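Local coordinates for Cry23AA1 (Bacillus thuringiensis, PDB 4RHZ), which binds zinc and probably acts as an aerolysin-type pore-forming insecticidal toxin, working as one half of a binary pair with Cry37Aa1, at residues V85-K90 with N200-N205; L112-E117 with G157-P162; V189-L194 with G209-K214. All coordinates share one frame; numbering follows the deposited sequence.

Interaction 1: residues V85-K90 with N200-N205; sequences VTEGVK and NLNLTN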
loop_
_atom_site.group_PDB
_atom_site.type_symbol
_atom_site.label_atom_id
_atom_site.label_comp_id
_atom_site.label_asym_id
_atom_site.label_seq_id
_atom_site.Cartn_x
_atom_site.Cartn_y
_atom_site.Cartn_z
ATOM N N VAL A 85 -7.080 -15.739 8.773
ATOM C CA VAL A 85 -6.168 -16.850 8.864
ATOM C C VAL A 85 -6.545 -17.656 7.627
ATOM O O VAL A 85 -7.710 -17.824 7.326
ATOM C CB VAL A 85 -6.481 -17.670 10.139
ATOM C CG1 VAL A 85 -5.791 -19.109 10.132
ATOM C CG2 VAL A 85 -6.161 -16.869 11.411
ATOM N N THR A 86 -5.569 -18.111 6.869
ATOM C CA THR A 86 -5.861 -18.967 5.693
ATOM C C THR A 86 -5.404 -20.409 5.977
ATOM O O THR A 86 -5.890 -21.378 5.354
ATOM C CB THR A 86 -5.115 -18.441 4.434
ATOM O OG1 THR A 86 -3.761 -18.167 4.819
ATOM C CG2 THR A 86 -5.721 -17.106 3.988
ATOM N N GLU A 87 -4.518 -20.569 6.938
ATOM C CA GLU A 87 -4.135 -21.938 7.341
ATOM C C GLU A 87 -4.057 -21.969 8.803
ATOM O O GLU A 87 -3.167 -21.335 9.371
ATOM C CB GLU A 87 -2.776 -22.325 6.761
ATOM C CG GLU A 87 -2.847 -22.717 5.253
ATOM C CD GLU A 87 -1.492 -23.171 4.768
ATOM O OE1 GLU A 87 -0.520 -22.366 4.818
ATOM O OE2 GLU A 87 -1.357 -24.365 4.421
ATOM N N GLY A 88 -4.999 -22.679 9.432
ATOM C CA GLY A 88 -5.125 -22.595 10.877
ATOM C C GLY A 88 -5.262 -23.960 11.551
ATOM O O GLY A 88 -5.054 -25.000 10.923
ATOM N N VAL A 89 -5.663 -23.920 12.827
ATOM C CA VAL A 89 -5.677 -25.064 13.728
ATOM C C VAL A 89 -6.805 -24.907 14.746
ATOM O O VAL A 89 -7.066 -23.796 15.254
ATOM C CB VAL A 89 -4.269 -25.294 14.358
ATOM C CG1 VAL A 89 -3.862 -24.163 15.368
ATOM C CG2 VAL A 89 -4.093 -26.739 14.945
ATOM N N LYS A 90 -7.537 -26.007 14.979
ATOM C CA LYS A 90 -8.534 -26.069 16.046
ATOM C C LYS A 90 -8.198 -27.184 17.069
ATOM O O LYS A 90 -8.205 -28.415 16.748
ATOM C CB LYS A 90 -9.877 -26.340 15.432
ATOM C CG LYS A 90 -11.056 -26.421 16.461
ATOM C CD LYS A 90 -12.379 -26.454 15.646
ATOM C CE LYS A 90 -13.602 -26.515 16.520
ATOM N NZ LYS A 90 -13.646 -25.369 17.433
ATOM N N ASN A 200 1.904 -33.736 6.889
ATOM C CA ASN A 200 1.126 -32.812 6.039
ATOM C C ASN A 200 0.074 -31.998 6.780
ATOM O O ASN A 200 -0.929 -31.651 6.199
ATOM C CB ASN A 200 0.415 -33.597 4.917
ATOM C CG ASN A 200 1.393 -34.360 4.032
ATOM O OD1 ASN A 200 1.271 -35.568 3.847
ATOM N ND2 ASN A 200 2.401 -33.653 3.515
ATOM N N LEU A 201 0.311 -31.708 8.060
ATOM C CA LEU A 201 -0.671 -30.984 8.873
ATOM C C LEU A 201 -0.094 -29.682 9.459
ATOM O O LEU A 201 -0.618 -29.170 10.420
ATOM C CB LEU A 201 -1.129 -31.898 10.049
ATOM C CG LEU A 201 -1.656 -33.294 9.715
ATOM C CD1 LEU A 201 -2.064 -34.030 10.996
ATOM C CD2 LEU A 201 -2.797 -33.323 8.743
ATOM N N ASN A 202 1.010 -29.178 8.922
ATOM C CA ASN A 202 1.585 -27.894 9.397
ATOM C C ASN A 202 2.034 -28.009 10.817
ATOM O O ASN A 202 2.222 -26.996 11.514
ATOM C CB ASN A 202 0.636 -26.674 9.219
ATOM C CG ASN A 202 0.358 -26.340 7.730
ATOM O OD1 ASN A 202 1.217 -26.518 6.883
ATOM N ND2 ASN A 202 -0.853 -25.884 7.421
ATOM N N LEU A 203 2.239 -29.251 11.251
ATOM C CA LEU A 203 2.798 -29.490 12.585
ATOM C C LEU A 203 4.095 -30.242 12.460
ATOM O O LEU A 203 4.190 -31.183 11.653
ATOM C CB LEU A 203 1.861 -30.360 13.411
ATOM C CG LEU A 203 0.508 -29.780 13.661
ATOM C CD1 LEU A 203 -0.536 -30.941 13.847
ATOM C CD2 LEU A 203 0.631 -28.842 14.876
ATOM N N THR A 204 5.050 -29.867 13.305
ATOM C CA THR A 204 6.338 -30.525 13.353
ATOM C C THR A 204 6.691 -30.860 14.815
ATOM O O THR A 204 6.420 -30.081 15.738
ATOM C CB THR A 204 7.481 -29.595 12.761
ATOM O OG1 THR A 204 7.361 -28.317 13.359
ATOM C CG2 THR A 204 7.377 -29.430 11.253
ATOM N N ASN A 205 7.331 -32.002 15.010
ATOM C CA ASN A 205 7.777 -32.482 16.330
ATOM C C ASN A 205 9.058 -31.745 16.623
ATOM O O ASN A 205 10.037 -31.916 15.924
ATOM C CB ASN A 205 8.078 -33.983 16.202
ATOM C CG ASN A 205 8.393 -34.658 17.524
ATOM O OD1 ASN A 205 8.699 -34.006 18.567
ATOM N ND2 ASN A 205 8.279 -36.017 17.498
HETATM O O HOH W 1 -3.532 -25.305 8.490
#

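Interaction 2: residues L112-E117 with G157-P162; sequences LTVSAE and GTYNVP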
loop_
_atom_site.group_PDB
_atom_site.type_symbol
_atom_site.label_atom_id
_atom_site.label_comp_id
_atom_site.label_asym_id
_atom_site.label_seq_id
_atom_site.Cartn_x
_atom_site.Cartn_y
_atom_site.Cartn_z
ATOM N N LEU A 112 3.108 3.177 9.149
ATOM C CA LEU A 112 1.716 3.024 9.584
ATOM C C LEU A 112 1.476 1.866 10.575
ATOM O O LEU A 112 2.118 0.794 10.481
ATOM C CB LEU A 112 0.704 3.078 8.430
ATOM C CG LEU A 112 0.345 1.859 7.577
ATOM C CD1 LEU A 112 -0.311 0.788 8.427
ATOM C CD2 LEU A 112 -0.623 2.166 6.456
ATOM N N THR A 113 0.567 2.129 11.502
ATOM C CA THR A 113 0.176 1.204 12.544
ATOM C C THR A 113 -1.188 0.626 12.325
ATOM O O THR A 113 -2.187 1.348 12.197
ATOM C CB THR A 113 0.208 1.881 13.925
ATOM O OG1 THR A 113 1.573 2.048 14.267
ATOM C CG2 THR A 113 -0.444 0.987 15.040
ATOM N N VAL A 114 -1.221 -0.699 12.292
ATOM C CA VAL A 114 -2.483 -1.398 12.121
ATOM C C VAL A 114 -2.519 -2.708 12.955
ATOM O O VAL A 114 -1.492 -3.360 13.197
ATOM C CB VAL A 114 -2.766 -1.639 10.617
ATOM C CG1 VAL A 114 -1.794 -2.630 10.021
ATOM C CG2 VAL A 114 -4.189 -2.140 10.405
ATOM N N SER A 115 -3.708 -3.080 13.381
ATOM C CA SER A 115 -3.870 -4.175 14.314
ATOM C C SER A 115 -4.952 -5.089 13.760
ATOM O O SER A 115 -5.921 -4.634 13.124
ATOM C CB SER A 115 -4.365 -3.647 15.675
ATOM O OG SER A 115 -3.292 -3.148 16.477
ATOM N N ALA A 116 -4.815 -6.381 14.026
ATOM C CA ALA A 116 -5.920 -7.270 13.714
ATOM C C ALA A 116 -5.968 -8.442 14.706
ATOM O O ALA A 116 -4.957 -8.781 15.345
ATOM C CB ALA A 116 -5.850 -7.742 12.261
ATOM N N GLU A 117 -7.176 -8.976 14.856
ATOM C CA GLU A 117 -7.417 -10.165 15.615
ATOM C C GLU A 117 -7.384 -11.451 14.759
ATOM O O GLU A 117 -8.204 -11.656 13.870
ATOM C CB GLU A 117 -8.727 -10.111 16.430
ATOM C CG GLU A 117 -8.482 -11.063 17.655
ATOM C CD GLU A 117 -9.388 -10.860 18.791
ATOM O OE1 GLU A 117 -9.341 -11.715 19.701
ATOM O OE2 GLU A 117 -10.146 -9.872 18.789
ATOM N N GLY A 157 -1.566 5.068 0.584
ATOM C CA GLY A 157 -0.759 3.821 0.692
ATOM C C GLY A 157 -1.646 2.567 0.651
ATOM O O GLY A 157 -2.780 2.609 1.123
ATOM N N THR A 158 -1.149 1.507 0.019
ATOM C CA THR A 158 -1.833 0.210 0.026
ATOM C C THR A 158 -0.857 -0.872 0.392
ATOM O O THR A 158 0.346 -0.805 0.068
ATOM C CB THR A 158 -2.338 -0.221 -1.313
ATOM O OG1 THR A 158 -1.215 -0.296 -2.200
ATOM C CG2 THR A 158 -3.400 0.732 -1.829
ATOM N N TYR A 159 -1.359 -1.887 1.089
ATOM C CA TYR A 159 -0.445 -2.997 1.522
ATOM C C TYR A 159 -1.172 -4.340 1.512
ATOM O O TYR A 159 -2.381 -4.398 1.774
ATOM C CB TYR A 159 0.197 -2.726 2.877
ATOM C CG TYR A 159 -0.824 -2.462 3.921
ATOM C CD1 TYR A 159 -1.293 -3.500 4.783
ATOM C CD2 TYR A 159 -1.392 -1.187 4.041
ATOM C CE1 TYR A 159 -2.294 -3.255 5.719
ATOM C CE2 TYR A 159 -2.409 -0.927 4.955
ATOM C CZ TYR A 159 -2.848 -1.969 5.796
ATOM O OH TYR A 159 -3.841 -1.650 6.669
ATOM N N ASN A 160 -0.447 -5.396 1.182
ATOM C CA ASN A 160 -0.977 -6.758 1.299
ATOM C C ASN A 160 0.136 -7.626 1.860
ATOM O O ASN A 160 1.065 -7.981 1.134
ATOM C CB ASN A 160 -1.448 -7.281 -0.041
ATOM C CG ASN A 160 -2.260 -8.625 0.092
ATOM O OD1 ASN A 160 -2.264 -9.301 1.152
ATOM N ND2 ASN A 160 -2.947 -9.000 -0.996
ATOM N N VAL A 161 0.085 -7.936 3.155
ATOM C CA VAL A 161 1.242 -8.608 3.779
ATOM C C VAL A 161 0.890 -10.019 4.283
ATOM O O VAL A 161 -0.001 -10.159 5.093
ATOM C CB VAL A 161 1.797 -7.807 4.918
ATOM C CG1 VAL A 161 3.081 -8.427 5.449
ATOM C CG2 VAL A 161 2.050 -6.308 4.523
ATOM N N PRO A 162 1.583 -11.066 3.780
ATOM C CA PRO A 162 1.383 -12.395 4.364
ATOM C C PRO A 162 1.873 -12.412 5.792
ATOM O O PRO A 162 2.897 -11.786 6.120
ATOM C CB PRO A 162 2.248 -13.318 3.488
ATOM C CG PRO A 162 2.441 -12.581 2.160
ATOM C CD PRO A 162 2.415 -11.116 2.553
#

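Interaction 3: residues V189-L194 with G209-K214; sequences VSVADL and GIAHFK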
loop_
_atom_site.group_PDB
_atom_site.type_symbol
_atom_site.label_atom_id
_atom_site.label_comp_id
_atom_site.label_asym_id
_atom_site.label_seq_id
_atom_site.Cartn_x
_atom_site.Cartn_y
_atom_site.Cartn_z
ATOM N N VAL A 189 -2.265 -40.036 23.067
ATOM C CA VAL A 189 -1.559 -39.679 21.851
ATOM C C VAL A 189 -1.217 -38.204 21.923
ATOM O O VAL A 189 -2.105 -37.402 22.190
ATOM C CB VAL A 189 -2.403 -39.960 20.610
ATOM C CG1 VAL A 189 -1.600 -39.609 19.354
ATOM C CG2 VAL A 189 -2.866 -41.457 20.593
ATOM N N SER A 190 0.091 -37.910 21.846
ATOM C CA SER A 190 0.692 -36.574 21.780
ATOM C C SER A 190 0.262 -35.909 20.493
ATOM O O SER A 190 -0.037 -36.576 19.515
ATOM C CB SER A 190 2.198 -36.724 21.537
ATOM O OG SER A 190 2.960 -36.576 22.704
ATOM N N VAL A 191 0.416 -34.598 20.448
ATOM C CA VAL A 191 0.321 -33.843 19.209
ATOM C C VAL A 191 1.657 -33.927 18.455
ATOM O O VAL A 191 1.692 -34.041 17.217
ATOM C CB VAL A 191 -0.187 -32.398 19.573
ATOM C CG1 VAL A 191 0.609 -31.844 20.893
ATOM C CG2 VAL A 191 -0.229 -31.480 18.369
ATOM N N ALA A 192 2.765 -33.966 19.180
ATOM C CA ALA A 192 4.045 -34.475 18.569
ATOM C C ALA A 192 3.944 -35.829 17.859
ATOM O O ALA A 192 4.459 -35.984 16.767
ATOM C CB ALA A 192 5.130 -34.576 19.611
ATOM N N ASP A 193 3.313 -36.826 18.489
ATOM C CA ASP A 193 3.090 -38.155 17.869
ATOM C C ASP A 193 2.303 -38.005 16.567
ATOM O O ASP A 193 2.611 -38.639 15.515
ATOM C CB ASP A 193 2.298 -39.083 18.820
ATOM C CG ASP A 193 3.061 -39.429 20.083
ATOM O OD1 ASP A 193 4.313 -39.410 20.033
ATOM O OD2 ASP A 193 2.405 -39.712 21.132
ATOM N N LEU A 194 1.290 -37.135 16.624
ATOM C CA LEU A 194 0.466 -36.881 15.430
ATOM C C LEU A 194 1.343 -36.270 14.345
ATOM O O LEU A 194 1.202 -36.595 13.188
ATOM C CB LEU A 194 -0.593 -35.888 15.795
ATOM C CG LEU A 194 -2.018 -36.027 15.317
ATOM C CD1 LEU A 194 -2.529 -34.628 15.194
ATOM C CD2 LEU A 194 -2.219 -36.821 14.056
ATOM N N GLY A 209 8.587 -33.367 23.444
ATOM C CA GLY A 209 7.128 -33.508 23.441
ATOM C C GLY A 209 6.380 -32.283 22.909
ATOM O O GLY A 209 5.183 -32.159 23.103
ATOM N N ILE A 210 7.082 -31.377 22.228
ATOM C CA ILE A 210 6.442 -30.097 21.839
ATOM C C ILE A 210 6.166 -30.144 20.365
ATOM O O ILE A 210 7.061 -30.507 19.590
ATOM C CB ILE A 210 7.309 -28.877 22.272
ATOM C CG1 ILE A 210 7.109 -28.616 23.760
ATOM C CG2 ILE A 210 7.009 -27.599 21.419
ATOM C CD1 ILE A 210 7.991 -27.480 24.371
ATOM N N ALA A 211 4.927 -29.869 19.965
ATOM C CA ALA A 211 4.659 -29.703 18.528
ATOM C C ALA A 211 4.500 -28.229 18.218
ATOM O O ALA A 211 3.879 -27.462 18.999
ATOM C CB ALA A 211 3.418 -30.523 18.043
ATOM N N HIS A 212 5.050 -27.833 17.075
ATOM C CA HIS A 212 4.976 -26.454 16.634
ATOM C C HIS A 212 3.978 -26.378 15.513
ATOM O O HIS A 212 4.077 -27.163 14.534
ATOM C CB HIS A 212 6.331 -25.948 16.147
ATOM C CG HIS A 212 6.313 -24.514 15.689
ATOM N ND1 HIS A 212 6.282 -23.448 16.567
ATOM C CD2 HIS A 212 6.364 -23.973 14.444
ATOM C CE1 HIS A 212 6.293 -22.314 15.883
ATOM N NE2 HIS A 212 6.352 -22.605 14.592
ATOM N N PHE A 213 3.027 -25.435 15.620
ATOM C CA PHE A 213 2.110 -25.194 14.469
ATOM C C PHE A 213 2.531 -23.956 13.670
ATOM O O PHE A 213 2.655 -22.877 14.235
ATOM C CB PHE A 213 0.640 -25.073 14.885
ATOM C CG PHE A 213 -0.246 -24.701 13.758
ATOM C CD1 PHE A 213 -0.622 -25.654 12.841
ATOM C CD2 PHE A 213 -0.661 -23.352 13.562
ATOM C CE1 PHE A 213 -1.403 -25.332 11.758
ATOM C CE2 PHE A 213 -1.462 -23.000 12.486
ATOM C CZ PHE A 213 -1.842 -23.963 11.576
ATOM N N LYS A 214 2.698 -24.129 12.366
ATOM C CA LYS A 214 3.099 -23.068 11.450
ATOM C C LYS A 214 2.066 -22.915 10.381
ATOM O O LYS A 214 2.063 -23.660 9.389
ATOM C CB LYS A 214 4.426 -23.395 10.785
ATOM C CG LYS A 214 4.842 -22.284 9.755
ATOM C CD LYS A 214 6.322 -22.014 9.748
ATOM C CE LYS A 214 6.655 -20.848 8.764
ATOM N NZ LYS A 214 8.004 -20.220 9.073
#

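Interaction 1: residues V85-K90 with N200-N205
A classic beta bulge, in which Thr86 and Glu87 both face Ser216, lies where the long strand 67-90 turns a corner, and at that corner the carboxylate of Glu87 meets the side-chain amide of Asn202. The link is thin: Asn202 ND2 donates to Glu87 OE2 at 3.4 Å, a weak hydrogen bond although the N-H points fairly straight at the oxygen (159°). The two side chains meet at about a right angle, and the carboxylate and amide planes stand 87° apart. The same amide nitrogen has a second, shorter bond, to a water 2.9 Å from Asn202 ND2. That water in turn donates to the backbone carbonyl, lying 2.9 Å from Gly88 O, so the amide reaches Glu87 directly and the neighbouring Gly88 carbonyl through the water. Glu87 runs extended past CG, with CG anti to its carbonyl carbon (chi1 -78°), which carries the carboxylate out to Asn202. Its other oxygen, OE1, is bonded to the hydroxyl of Ser216, and this second grip should steady the group. Around this polar surface bridge, Phe213 of strand 211-235 packs against Val89, Asn202 and Leu203, while helix 6-18 lies against Val89 and Leu201.

Interaction 2: residues L112-E117 with G157-P162
Tyr159 reaches from strand 146-179 toward strand 111-119 and gives up more surface to this contact than any other residue, with Leu112 and Val114 receiving it. Its ring carbon CE2 lies 3.9 Å from Leu112 CD2, and the two side chains run at a slant to each other. Val114 and Tyr159 point at each other from opposite directions, so the valine branches meet the phenol end: Val114 CG2 is 3.8 Å from Tyr159 OH, and Val114 CG1 is 4.0 Å from the same oxygen. CG1 also approaches the ring itself, 4.4 Å from Tyr159 CE1. Both aliphatic partners come to the ring obliquely, so this is packing of methyls round an aromatic end rather than a stack.

The CB of Tyr159 points toward the other strand, and its CG, between the backbone N and carbonyl carbon (chi1 55°), brings the ring to Leu112 and Val114. Leu112 and Val114, alternate residues of one strand, turn their side chains to the same face, and the end of the tyrosine ring comes down to that face.

No backbone hydrogen bond joins the segments. They belong to different sheets, strand 111-119 to a small four-stranded one and strand 146-179 to the large one, and the contact is side-chain packing between the two sheets within the elongated, aerolysin-like body. Phe103 of strand 96-105 meets the Tyr159 ring at about 45° and also touches Val114; Glu81 lies against both Val114 and Tyr159. The bound zinc is about 8 Å from the side chain of Val114.

All three residues are buried and join through carbon contacts and the phenol end, without a hydrogen bond between the segments, so cohesion here rests on van der Waals and hydrophobic packing.

Interaction 3: residues V189-L194 with G209-K214
Ala211 presses its methyl against the first turn of helix 191-197, and this is the tight part of the contact. Ala211 CB lies 3.7 Å from the backbone nitrogen Ala192 N and 3.8 Å from Val191 CG2, so one small side chain fits against both the start of the helix and a valine branch. Val191 offers that branch because its CG2 stands anti to the backbone N, with CG1 between N and the carbonyl carbon (chi1 44°). The two chains come close here, with Ala192 CA and Ala211 CA 4.8 Å apart. Ala192 adds its own methyl, 4.2 Å from Gly209 C.

The place is a strand-to-helix junction: strand 182-190 ends at Ser190, in the N-cap position but without a side-chain capping bond, and the helix follows. Asp193 closes back on this corner, accepting a bond from Ser190 N to its OD2 at 3.0 Å; the donor sits above the carboxylate plane, 40° out of it. Leu194 N bonds back to Ser190 O at 3.2 Å, beginning the helical pattern.

Toward Gly209 the contact loosens. Gly209 and Ser190 are both partly exposed, and the glycine, with no side chain, meets the helix through its backbone alone. Farther along strand 211-235, His212 turns away from the helix and bonds through its two ring nitrogens to Glu166 and Asp168, while Met169 of strand 146-179 touches Val191.

Interactions 1 and 3 are neighbours, their centres 11 Å apart, and they touch: backbone bonds probably run from His212 N to Thr204 O and from Lys214 N to Asn202 O, both 3.0 Å, pairing strand 203-205 and the residue before it with strand 211-235. The ring of Phe213 also packs on Gly88. Interaction 2 lies near the chain's centre, centre to centre about 23 Å from interaction 1 and about 31 Å from interaction 3. Along the chain it is nested inside the loop closed by interaction 1 and precedes interaction 3, whose segments alternate with those of interaction 1. All three reach the large mixed sheet, so its long strands connect the middle of this elongated molecule to the region holding helix 191-197.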